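PDB 2Z6V: putative uncharacterized protein from Mycobacterium avium, which is a sulfotransferase (STF9) that probably transfers a sulfuryl group from the donor PAPS to an acceptor substrate not yet identified. Local coordinates for residues A[133-138]-A[189-194]; A[225-230]-A[247-252]; A[144-149]-A[234-239]; A[108-113]-A[264-269]. One frame throughout, in Å; residues are numbered along the deposited sequence.

Contact 1: A[133-138]-A[189-194]; sequences RSLLHW and TEDMFI. With PLM (palmitic acid), chain C.
L135 meets the 189-194 segment with its whole branched end. Its CG lies against the methyl of T189 (CG to CG2, 3.8 Å). The CD2 branch reaches I194 CD1 at 3.7 Å and also brushes the carbonyl O of E190 and OD1 of D191, while CD1 comes against the same I194 methyl. L135 can lie along this surface because its CG is anti to the backbone N (chi1 -179°), and I194 crosses it obliquely from helix 192-195. T189 touches both L135 and H137. Its backbone N donates to L135 O at 2.8 Å, a bond bent at the hydrogen (142°), and its methyl CG2 lies near that same oxygen and L136 C. Its hydroxyl turns to the H137 side, where OG1 sits at the imidazole edge, 3.8 Å from ND1, too far for a hydrogen bond. The H137 ring also points its edge at the face of F193, a T-shaped pair with centroids 6.0 Å apart and planes at 90°. D191 OD2 is hydrogen-bonded to H252, and E190 leans out to the bound palmitic acid, its CG 3.6 Å from the ligand atom CB. Helix 224-238 closes over the apolar end, with L237 on L135 and Y229 and Y233 on I194. One backbone bond thus ties T189 to L135, in the chain that follows strand 132-134, and dispersion does the rest; the carboxylate of D191 is engaged by H252, and E190 lies against the palmitic acid chain.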
# COMPACT_ATOMS: atom_id res chain seq x y z
N ARG A 133 -6.91 15.60 -1.05
CA ARG A 133 -6.48 14.83 -2.21
C ARG A 133 -6.11 13.44 -1.74
O ARG A 133 -5.62 13.26 -0.62
CB ARG A 133 -5.25 15.45 -2.88
CG ARG A 133 -5.51 16.73 -3.67
CD ARG A 133 -6.48 16.54 -4.83
NE ARG A 133 -7.64 17.42 -4.65
CZ ARG A 133 -8.89 17.00 -4.53
NH1 ARG A 133 -9.18 15.70 -4.60
NH2 ARG A 133 -9.86 17.87 -4.32
N SER A 134 -6.37 12.45 -2.59
CA SER A 134 -6.05 11.06 -2.29
C SER A 134 -5.25 10.51 -3.47
O SER A 134 -5.33 11.04 -4.58
CB SER A 134 -7.34 10.25 -2.11
OG SER A 134 -8.05 10.65 -0.95
N LEU A 135 -4.47 9.47 -3.23
CA LEU A 135 -3.68 8.84 -4.29
C LEU A 135 -4.61 7.84 -4.95
O LEU A 135 -5.06 6.88 -4.32
CB LEU A 135 -2.47 8.12 -3.69
CG LEU A 135 -1.48 7.39 -4.61
CD1 LEU A 135 -0.71 8.39 -5.45
CD2 LEU A 135 -0.50 6.56 -3.77
N LEU A 136 -4.91 8.06 -6.22
CA LEU A 136 -5.80 7.15 -6.93
C LEU A 136 -4.98 6.11 -7.66
O LEU A 136 -3.87 6.39 -8.12
CB LEU A 136 -6.67 7.94 -7.90
CG LEU A 136 -7.32 9.16 -7.22
CD1 LEU A 136 -8.20 9.89 -8.22
CD2 LEU A 136 -8.14 8.71 -6.00
N HIS A 137 -5.52 4.90 -7.76
CA HIS A 137 -4.81 3.83 -8.43
C HIS A 137 -4.29 4.14 -9.83
O HIS A 137 -3.17 3.74 -10.18
CB HIS A 137 -5.66 2.56 -8.48
CG HIS A 137 -4.93 1.39 -9.06
ND1 HIS A 137 -3.80 0.85 -8.48
CD2 HIS A 137 -5.12 0.71 -10.22
CE1 HIS A 137 -3.32 -0.10 -9.25
NE2 HIS A 137 -4.10 -0.21 -10.32
N TRP A 138 -5.07 4.86 -10.65
CA TRP A 138 -4.59 5.15 -11.99
C TRP A 138 -3.35 6.03 -11.98
O TRP A 138 -2.58 6.03 -12.94
CB TRP A 138 -5.68 5.78 -12.86
CG TRP A 138 -6.00 7.24 -12.64
CD1 TRP A 138 -6.96 7.76 -11.82
CD2 TRP A 138 -5.41 8.35 -13.33
NE1 TRP A 138 -7.02 9.13 -11.97
CE2 TRP A 138 -6.08 9.52 -12.88
CE3 TRP A 138 -4.39 8.48 -14.28
CZ2 TRP A 138 -5.75 10.80 -13.36
CZ3 TRP A 138 -4.06 9.76 -14.75
CH2 TRP A 138 -4.75 10.90 -14.29
N THR A 189 -5.66 4.38 -3.29
CA THR A 189 -4.81 3.19 -3.30
C THR A 189 -3.69 3.44 -2.28
O THR A 189 -3.60 4.53 -1.71
CB THR A 189 -4.19 2.93 -4.70
OG1 THR A 189 -3.66 1.59 -4.74
CG2 THR A 189 -3.07 3.93 -4.99
N GLU A 190 -2.85 2.43 -2.04
CA GLU A 190 -1.75 2.57 -1.09
C GLU A 190 -0.50 3.21 -1.68
O GLU A 190 -0.27 3.15 -2.89
CB GLU A 190 -1.35 1.22 -0.50
CG GLU A 190 -2.27 0.75 0.58
CD GLU A 190 -3.27 -0.26 0.09
OE1 GLU A 190 -3.82 -0.08 -1.03
OE2 GLU A 190 -3.51 -1.23 0.84
N ASP A 191 0.30 3.82 -0.81
CA ASP A 191 1.53 4.46 -1.25
C ASP A 191 2.48 3.37 -1.71
O ASP A 191 3.54 3.64 -2.28
CB ASP A 191 2.16 5.27 -0.12
CG ASP A 191 1.26 6.38 0.37
OD1 ASP A 191 0.52 6.96 -0.46
OD2 ASP A 191 1.29 6.70 1.58
N MET A 192 2.10 2.12 -1.45
CA MET A 192 2.89 0.97 -1.83
C MET A 192 3.19 1.01 -3.32
O MET A 192 4.29 0.65 -3.76
CB MET A 192 2.14 -0.32 -1.49
CG MET A 192 2.90 -1.60 -1.81
SD MET A 192 4.51 -1.69 -1.01
CE MET A 192 4.09 -2.18 0.61
N PHE A 193 2.22 1.48 -4.10
CA PHE A 193 2.40 1.54 -5.55
C PHE A 193 3.19 2.73 -6.06
O PHE A 193 3.27 2.95 -7.26
CB PHE A 193 1.04 1.43 -6.22
CG PHE A 193 0.29 0.21 -5.79
CD1 PHE A 193 0.80 -1.05 -6.07
CD2 PHE A 193 -0.83 0.32 -4.97
CE1 PHE A 193 0.21 -2.19 -5.53
CE2 PHE A 193 -1.44 -0.81 -4.43
CZ PHE A 193 -0.91 -2.07 -4.71
N ILE A 194 3.75 3.50 -5.13
CA ILE A 194 4.65 4.60 -5.46
C ILE A 194 5.99 4.01 -5.04
O ILE A 194 6.96 4.01 -5.79
CB ILE A 194 4.38 5.88 -4.64
CG1 ILE A 194 3.27 6.70 -5.30
CG2 ILE A 194 5.65 6.72 -4.56
CD1 ILE A 194 2.90 7.91 -4.50
C1 PLM C . 4.39 -9.36 1.31
O1 PLM C . 5.22 -10.09 1.90
O2 PLM C . 4.51 -8.90 0.16
C2 PLM C . 3.11 -9.00 2.07
C3 PLM C . 3.42 -8.49 3.47
C4 PLM C . 2.17 -7.99 4.20
C5 PLM C . 1.51 -6.82 3.47
C6 PLM C . 0.64 -7.30 2.30
C7 PLM C . 0.26 -6.12 1.41
C8 PLM C . 1.46 -5.66 0.58
C9 PLM C . 1.49 -4.14 0.49
CA PLM C . 0.15 -3.58 0.02
CB PLM C . -0.00 -2.10 0.40
CC PLM C . 0.19 -1.92 1.90
CD PLM C . 1.67 -1.92 2.27
CE PLM C . 1.92 -2.26 3.74
CF PLM C . 1.48 -3.71 4.02
CG PLM C . 1.84 -4.14 5.44

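Contact 2: A[225-230]-A[247-252]; sequences STYEYQ and LKMPSH. With PLM (palmitic acid), chain C.
Y227 and H252 meet through the phenol oxygen and a ring nitrogen: OH lies 2.6 Å from ND1, a hydrogen bond in which either may be the donor. Y227 holds CG anti to its carbonyl carbon (chi1 -81°), which carries the long phenol from helix 224-238 to H252 in the 3-10 turn 250-252. The two rings touch rim to rim with planes at 46°, neither lying over the other. One turn further on, Q230 runs out fully extended. Its amide is nearly coplanar with the imidazole, at 22°, and OE1 approaches the ring edge at CE1, 3.7 Å away; that oxygen has its hydrogen-bond partner in H195 NE2. NE2 of the same amide faces L247 CD1 at 3.5 Å, the two side chains arriving from opposite directions. In the sulfotransferase fold this is the C-terminal end of an inner strand of the parallel sheet, 244-248, where the chain turns toward helix 256-262. M249 stretches back from that turn and lays its CE over one face of H252, 3.7 Å above the plane and offset toward the rim. D191 OD2 takes the second imidazole nitrogen, NE2, so the ring is gripped at both nitrogens and its rotation is fixed. M249 and P250 also border the palmitic acid, the P250 ring resting along a bent part of its chain.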
# COMPACT_ATOMS: atom_id res chain seq x y z
N SER A 225 15.46 7.18 0.46
CA SER A 225 15.28 7.42 -0.97
C SER A 225 13.82 7.25 -1.37
O SER A 225 13.28 8.02 -2.17
CB SER A 225 16.14 6.45 -1.79
OG SER A 225 15.80 5.10 -1.52
N THR A 226 13.17 6.26 -0.77
CA THR A 226 11.78 5.95 -1.06
C THR A 226 10.80 7.03 -0.61
O THR A 226 9.97 7.49 -1.40
CB THR A 226 11.38 4.63 -0.40
OG1 THR A 226 12.36 3.62 -0.72
CG2 THR A 226 10.00 4.20 -0.90
N TYR A 227 10.89 7.42 0.66
CA TYR A 227 9.99 8.45 1.14
C TYR A 227 10.26 9.77 0.46
O TYR A 227 9.33 10.55 0.21
CB TYR A 227 10.06 8.58 2.66
CG TYR A 227 9.22 7.52 3.35
CD1 TYR A 227 9.74 6.26 3.60
CD2 TYR A 227 7.88 7.76 3.65
CE1 TYR A 227 8.93 5.24 4.13
CE2 TYR A 227 7.07 6.76 4.17
CZ TYR A 227 7.60 5.50 4.40
OH TYR A 227 6.79 4.50 4.89
N GLU A 228 11.52 10.03 0.12
CA GLU A 228 11.86 11.28 -0.56
C GLU A 228 11.25 11.24 -1.94
O GLU A 228 10.84 12.27 -2.48
CB GLU A 228 13.37 11.44 -0.64
CG GLU A 228 13.99 12.08 0.59
CD GLU A 228 15.45 11.74 0.74
OE1 GLU A 228 16.15 11.74 -0.30
OE2 GLU A 228 15.89 11.47 1.89
N TYR A 229 11.19 10.04 -2.52
CA TYR A 229 10.59 9.88 -3.83
C TYR A 229 9.08 10.11 -3.71
O TYR A 229 8.47 10.78 -4.55
CB TYR A 229 10.87 8.47 -4.37
CG TYR A 229 10.22 8.20 -5.71
CD1 TYR A 229 10.50 9.00 -6.82
CD2 TYR A 229 9.28 7.16 -5.87
CE1 TYR A 229 9.87 8.78 -8.04
CE2 TYR A 229 8.65 6.94 -7.09
CZ TYR A 229 8.95 7.76 -8.17
OH TYR A 229 8.32 7.56 -9.38
N GLN A 230 8.47 9.56 -2.66
CA GLN A 230 7.04 9.75 -2.51
C GLN A 230 6.67 11.22 -2.49
O GLN A 230 5.71 11.63 -3.14
CB GLN A 230 6.52 9.08 -1.24
CG GLN A 230 5.01 9.06 -1.20
CD GLN A 230 4.46 8.51 0.09
OE1 GLN A 230 5.14 7.77 0.80
NE2 GLN A 230 3.21 8.85 0.40
N LEU A 247 -3.24 9.86 2.86
CA LEU A 247 -2.49 8.70 2.39
C LEU A 247 -2.67 7.49 3.27
O LEU A 247 -3.08 7.61 4.43
CB LEU A 247 -1.01 9.05 2.31
CG LEU A 247 -0.73 10.33 1.54
CD1 LEU A 247 0.70 10.81 1.81
CD2 LEU A 247 -0.97 10.08 0.07
N LYS A 248 -2.35 6.33 2.71
CA LYS A 248 -2.45 5.06 3.41
C LYS A 248 -1.46 4.02 2.91
O LYS A 248 -1.13 3.97 1.73
CB LYS A 248 -3.87 4.49 3.30
CG LYS A 248 -4.03 3.13 3.97
CD LYS A 248 -5.48 2.69 4.10
CE LYS A 248 -6.04 2.16 2.79
NZ LYS A 248 -7.42 1.60 2.96
N MET A 249 -1.00 3.19 3.84
CA MET A 249 -0.09 2.08 3.58
C MET A 249 0.28 1.48 4.93
O MET A 249 0.93 2.13 5.74
CB MET A 249 1.19 2.51 2.86
CG MET A 249 2.11 1.32 2.61
SD MET A 249 3.59 1.66 1.65
CE MET A 249 4.82 1.90 2.94
N PRO A 250 -0.15 0.23 5.18
CA PRO A 250 0.15 -0.43 6.45
C PRO A 250 1.61 -0.38 6.88
O PRO A 250 1.92 0.05 7.99
CB PRO A 250 -0.35 -1.86 6.22
CG PRO A 250 -1.55 -1.64 5.34
CD PRO A 250 -1.08 -0.57 4.37
N SER A 251 2.52 -0.81 6.00
CA SER A 251 3.95 -0.82 6.34
C SER A 251 4.57 0.55 6.62
O SER A 251 5.78 0.64 6.84
CB SER A 251 4.77 -1.58 5.29
OG SER A 251 4.56 -1.06 3.98
N HIS A 252 3.77 1.61 6.59
CA HIS A 252 4.29 2.93 6.93
C HIS A 252 4.69 2.79 8.40
O HIS A 252 5.60 3.45 8.89
CB HIS A 252 3.22 4.02 6.81
CG HIS A 252 3.15 4.68 5.48
ND1 HIS A 252 4.27 5.11 4.80
CD2 HIS A 252 2.09 5.06 4.72
CE1 HIS A 252 3.90 5.73 3.69
NE2 HIS A 252 2.58 5.71 3.62
C1 PLM C . 4.39 -9.36 1.31
O1 PLM C . 5.22 -10.09 1.90
O2 PLM C . 4.51 -8.90 0.16
C2 PLM C . 3.11 -9.00 2.07
C3 PLM C . 3.42 -8.49 3.47
C4 PLM C . 2.17 -7.99 4.20
C5 PLM C . 1.51 -6.82 3.47
C6 PLM C . 0.64 -7.30 2.30
C7 PLM C . 0.26 -6.12 1.41
C8 PLM C . 1.46 -5.66 0.58
C9 PLM C . 1.49 -4.14 0.49
CA PLM C . 0.15 -3.58 0.02
CB PLM C . -0.00 -2.10 0.40
CC PLM C . 0.19 -1.92 1.90
CD PLM C . 1.67 -1.92 2.27
CE PLM C . 1.92 -2.26 3.74
CF PLM C . 1.48 -3.71 4.02
CG PLM C . 1.84 -4.14 5.44

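Contact 3: A[144-149]-A[234-239]; sequences IPPAST and LQVLQS
P146 makes the central apolar contact with the C-terminal part of helix 224-238, from the loop that joins strand 132-134 to helix 156-166. Its CG lies 4.1 Å from V236 CG1, and its CB is 4.5 Å from L237 CD2, a looser touch. V236 CG1 also receives the tip of I144, whose CD1 reaches it at 3.7 Å with the two side chains crossing at about a right angle. V236 presents this methyl because CG1 is anti to its backbone N (chi1 172°), on the side facing the loop. Y93 of helix 70-96 packs on I144, P146 and V236 alike and so completes the apolar patch. A second kind of contact is between carbon and oxygen: P146 CB and CG both rest on the V236 carbonyl, CB at 3.4 Å from O. That same oxygen accepts a bond from S239 OG at 2.9 Å, a link within segment 234-239, with the donor tilted 29° from the carbonyl plane. Hydrogen bonding between the segments goes through water. One molecule donates to A147 O at 2.6 Å and to L237 O at 2.8 Å, spanning two backbone acceptors that could not bond to each other. The chemistry is therefore that of an irregular, proline-rich loop with few amide protons to offer: carbon surface covers this part of the helix, a serine hydroxyl bonds V236 O, water bridges A147 O and L237 O, and T240 OG1 also bonds A147 O.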
# COMPACT_ATOMS: atom_id res chain seq x y z
N ILE A 144 2.37 10.46 -15.20
CA ILE A 144 2.72 11.59 -16.05
C ILE A 144 1.96 11.64 -17.37
O ILE A 144 1.90 10.64 -18.09
CB ILE A 144 4.25 11.56 -16.36
CG1 ILE A 144 5.04 11.56 -15.05
CG2 ILE A 144 4.66 12.73 -17.25
CD1 ILE A 144 4.64 12.67 -14.09
N PRO A 145 1.38 12.80 -17.73
CA PRO A 145 1.36 14.10 -17.01
C PRO A 145 0.21 14.13 -16.01
O PRO A 145 -0.82 13.50 -16.23
CB PRO A 145 1.16 15.13 -18.14
CG PRO A 145 1.36 14.35 -19.42
CD PRO A 145 0.86 12.97 -19.09
N PRO A 146 0.35 14.89 -14.91
CA PRO A 146 -0.73 14.94 -13.91
C PRO A 146 -2.01 15.61 -14.42
O PRO A 146 -1.97 16.46 -15.31
CB PRO A 146 -0.08 15.70 -12.75
CG PRO A 146 0.80 16.68 -13.48
CD PRO A 146 1.42 15.85 -14.60
N ALA A 147 -3.14 15.20 -13.85
CA ALA A 147 -4.43 15.73 -14.26
C ALA A 147 -4.95 16.80 -13.32
O ALA A 147 -4.52 16.91 -12.17
CB ALA A 147 -5.46 14.61 -14.37
N SER A 148 -5.89 17.60 -13.82
CA SER A 148 -6.52 18.65 -13.03
C SER A 148 -7.47 18.01 -12.02
O SER A 148 -7.88 16.84 -12.16
CB SER A 148 -7.31 19.57 -13.95
OG SER A 148 -8.35 18.86 -14.57
N THR A 149 -7.83 18.78 -10.99
CA THR A 149 -8.74 18.32 -9.96
C THR A 149 -10.07 17.84 -10.57
O THR A 149 -10.54 16.73 -10.27
CB THR A 149 -9.04 19.46 -8.95
OG1 THR A 149 -7.81 19.97 -8.44
CG2 THR A 149 -9.88 18.95 -7.79
N LEU A 234 4.15 13.10 -4.96
CA LEU A 234 2.99 13.86 -4.52
C LEU A 234 3.05 15.31 -4.99
O LEU A 234 2.02 15.91 -5.30
CB LEU A 234 2.85 13.78 -3.00
CG LEU A 234 2.62 12.36 -2.48
CD1 LEU A 234 2.55 12.38 -0.97
CD2 LEU A 234 1.33 11.81 -3.06
N GLN A 235 4.25 15.88 -5.05
CA GLN A 235 4.37 17.27 -5.51
C GLN A 235 4.00 17.39 -6.99
O GLN A 235 3.53 18.44 -7.43
CB GLN A 235 5.79 17.79 -5.25
CG GLN A 235 6.09 18.01 -3.78
CD GLN A 235 7.55 18.28 -3.52
OE1 GLN A 235 8.41 17.47 -3.86
NE2 GLN A 235 7.84 19.43 -2.92
N VAL A 236 4.21 16.32 -7.75
CA VAL A 236 3.86 16.33 -9.16
C VAL A 236 2.34 16.25 -9.32
O VAL A 236 1.75 16.91 -10.18
CB VAL A 236 4.51 15.15 -9.92
CG1 VAL A 236 3.97 15.09 -11.35
CG2 VAL A 236 6.03 15.30 -9.93
N LEU A 237 1.70 15.43 -8.50
CA LEU A 237 0.26 15.29 -8.58
C LEU A 237 -0.44 16.56 -8.07
O LEU A 237 -1.50 16.93 -8.59
CB LEU A 237 -0.20 14.06 -7.79
CG LEU A 237 0.30 12.69 -8.30
CD1 LEU A 237 -0.14 11.59 -7.34
CD2 LEU A 237 -0.25 12.42 -9.71
N GLN A 238 0.15 17.22 -7.07
CA GLN A 238 -0.41 18.45 -6.50
C GLN A 238 -0.39 19.61 -7.47
O GLN A 238 -1.29 20.45 -7.46
CB GLN A 238 0.39 18.96 -5.30
CG GLN A 238 0.28 18.22 -4.02
CD GLN A 238 1.06 18.93 -2.94
OE1 GLN A 238 2.16 19.42 -3.18
NE2 GLN A 238 0.48 19.00 -1.73
N SER A 239 0.67 19.67 -8.28
CA SER A 239 0.85 20.76 -9.21
C SER A 239 -0.35 21.06 -10.10
O SER A 239 -0.54 22.20 -10.50
CB SER A 239 2.12 20.55 -10.07
OG SER A 239 1.92 19.61 -11.11
O HOH W 1 -3.07 15.52 -10.46

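Contact 4: A[108-113]-A[264-269]; sequences PLIVLG and PDARLI
Strands 109-113 and 267-269 pair in parallel through four backbone hydrogen bonds. R267 N donates to P108 O and I110 N to R267 O, each at 3.0 Å. I269 N then donates to I110 O at 2.8 Å, and L112 N to I269 O. V111 CA-H also points at I269 O, 3.2 Å away. The side chains then sort by face. With L109, V111 and R267, I269 fills one face: its CD1 nestles against L109 CD1 at 3.7 Å, and V111 CG2 lies beside its CB. L109 swings CG anti to its backbone N (chi1 -160°), which also lays CD1 near R267 CB. Beside the I110 and L268 face, I110 CD1 touches A266 CB at 4.0 Å, and L112 CD2 meets L268 CD2. D265, just before the second strand, is held by the backbone N of R107. The strand axes diverge by 37°, and the sheet extends on both sides: L109 and V111 bond to strand 244-248, and strand 331-335 lies beyond 267-272. Helix 256-262 covers the I110 and L268 face, helix 343-353 the L109 and R267 face through W353, as in the sandwiched parallel sheet of sulfotransferases.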
# COMPACT_ATOMS: atom_id res chain seq x y z
N PRO A 108 0.30 15.92 5.89
CA PRO A 108 -0.47 14.86 5.23
C PRO A 108 -1.12 13.93 6.24
O PRO A 108 -0.53 13.59 7.26
CB PRO A 108 0.59 14.15 4.39
CG PRO A 108 1.84 14.32 5.22
CD PRO A 108 1.74 15.77 5.63
N LEU A 109 -2.35 13.52 5.95
CA LEU A 109 -3.08 12.62 6.82
C LEU A 109 -2.64 11.23 6.36
O LEU A 109 -2.88 10.87 5.22
CB LEU A 109 -4.57 12.83 6.58
CG LEU A 109 -5.58 12.38 7.63
CD1 LEU A 109 -5.13 12.82 9.02
CD2 LEU A 109 -6.94 12.97 7.28
N ILE A 110 -1.99 10.48 7.24
CA ILE A 110 -1.48 9.16 6.87
C ILE A 110 -1.95 8.00 7.75
O ILE A 110 -1.76 8.02 8.97
CB ILE A 110 0.07 9.15 6.88
CG1 ILE A 110 0.60 10.31 6.03
CG2 ILE A 110 0.59 7.83 6.35
CD1 ILE A 110 2.13 10.36 5.94
N VAL A 111 -2.54 6.98 7.12
CA VAL A 111 -3.04 5.80 7.85
C VAL A 111 -2.00 4.67 7.80
O VAL A 111 -1.53 4.29 6.73
CB VAL A 111 -4.37 5.28 7.24
CG1 VAL A 111 -4.84 4.05 8.00
CG2 VAL A 111 -5.42 6.38 7.28
N LEU A 112 -1.66 4.13 8.97
CA LEU A 112 -0.67 3.07 9.06
C LEU A 112 -1.08 2.02 10.07
O LEU A 112 -2.09 2.16 10.76
CB LEU A 112 0.68 3.67 9.45
CG LEU A 112 0.69 4.51 10.74
CD1 LEU A 112 0.80 3.60 11.96
CD2 LEU A 112 1.86 5.49 10.71
N GLY A 113 -0.28 0.96 10.17
CA GLY A 113 -0.58 -0.10 11.12
C GLY A 113 -0.35 -1.47 10.50
O GLY A 113 0.48 -1.61 9.61
N PRO A 264 7.85 15.25 8.65
CA PRO A 264 7.86 15.50 10.10
C PRO A 264 6.54 16.00 10.69
O PRO A 264 6.26 15.75 11.87
CB PRO A 264 9.00 16.52 10.26
CG PRO A 264 8.97 17.24 8.95
CD PRO A 264 8.81 16.12 7.96
N ASP A 265 5.73 16.67 9.88
CA ASP A 265 4.45 17.22 10.34
C ASP A 265 3.24 16.30 10.11
O ASP A 265 2.09 16.70 10.33
CB ASP A 265 4.19 18.56 9.64
CG ASP A 265 4.08 18.43 8.11
OD1 ASP A 265 4.58 17.44 7.52
OD2 ASP A 265 3.49 19.35 7.50
N ALA A 266 3.51 15.07 9.68
CA ALA A 266 2.46 14.10 9.40
C ALA A 266 1.48 13.82 10.54
O ALA A 266 1.88 13.61 11.68
CB ALA A 266 3.08 12.79 8.95
N ARG A 267 0.20 13.82 10.21
CA ARG A 267 -0.84 13.51 11.18
C ARG A 267 -1.10 12.02 10.99
O ARG A 267 -1.72 11.58 10.02
CB ARG A 267 -2.07 14.36 10.90
CG ARG A 267 -1.78 15.82 11.15
CD ARG A 267 -2.97 16.70 10.93
NE ARG A 267 -3.31 16.84 9.52
CZ ARG A 267 -4.17 17.74 9.05
NH1 ARG A 267 -4.77 18.57 9.89
NH2 ARG A 267 -4.42 17.80 7.75
N LEU A 268 -0.59 11.24 11.94
CA LEU A 268 -0.67 9.79 11.91
C LEU A 268 -1.92 9.12 12.46
O LEU A 268 -2.22 9.19 13.66
CB LEU A 268 0.56 9.23 12.62
CG LEU A 268 1.91 9.82 12.19
CD1 LEU A 268 3.00 9.35 13.15
CD2 LEU A 268 2.24 9.42 10.76
N ILE A 269 -2.65 8.45 11.57
CA ILE A 269 -3.85 7.72 11.97
C ILE A 269 -3.43 6.26 12.06
O ILE A 269 -3.12 5.64 11.05
CB ILE A 269 -4.97 7.83 10.92
CG1 ILE A 269 -5.41 9.28 10.76
CG2 ILE A 269 -6.16 6.97 11.35
CD1 ILE A 269 -6.45 9.47 9.71

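How the contacts relate
Contacts 1, 2 and 4 sit on one five-stranded parallel sheet, ordered 132-134, 244-248, 109-113, 267-272, 331-335. Contact 1 lies at the first strand, contact 2 at the second, contact 4 between the third and fourth. The centre of contact 2 lies about 10 Å from the centres of contacts 1 and 4, which it joins: D191 bonds H252, and L247 of strand 244-248 bonds strand 109-113. Contact 3, about 21 Å from contact 4 between centres, shares helix 224-238 with contact 2. Along the chain, contact 4 encloses the others, contact 1 closes before contact 2 opens, and contact 3 crosses both. Segments following strands 132-134 and 244-248 thus help to line the palmitic acid pocket.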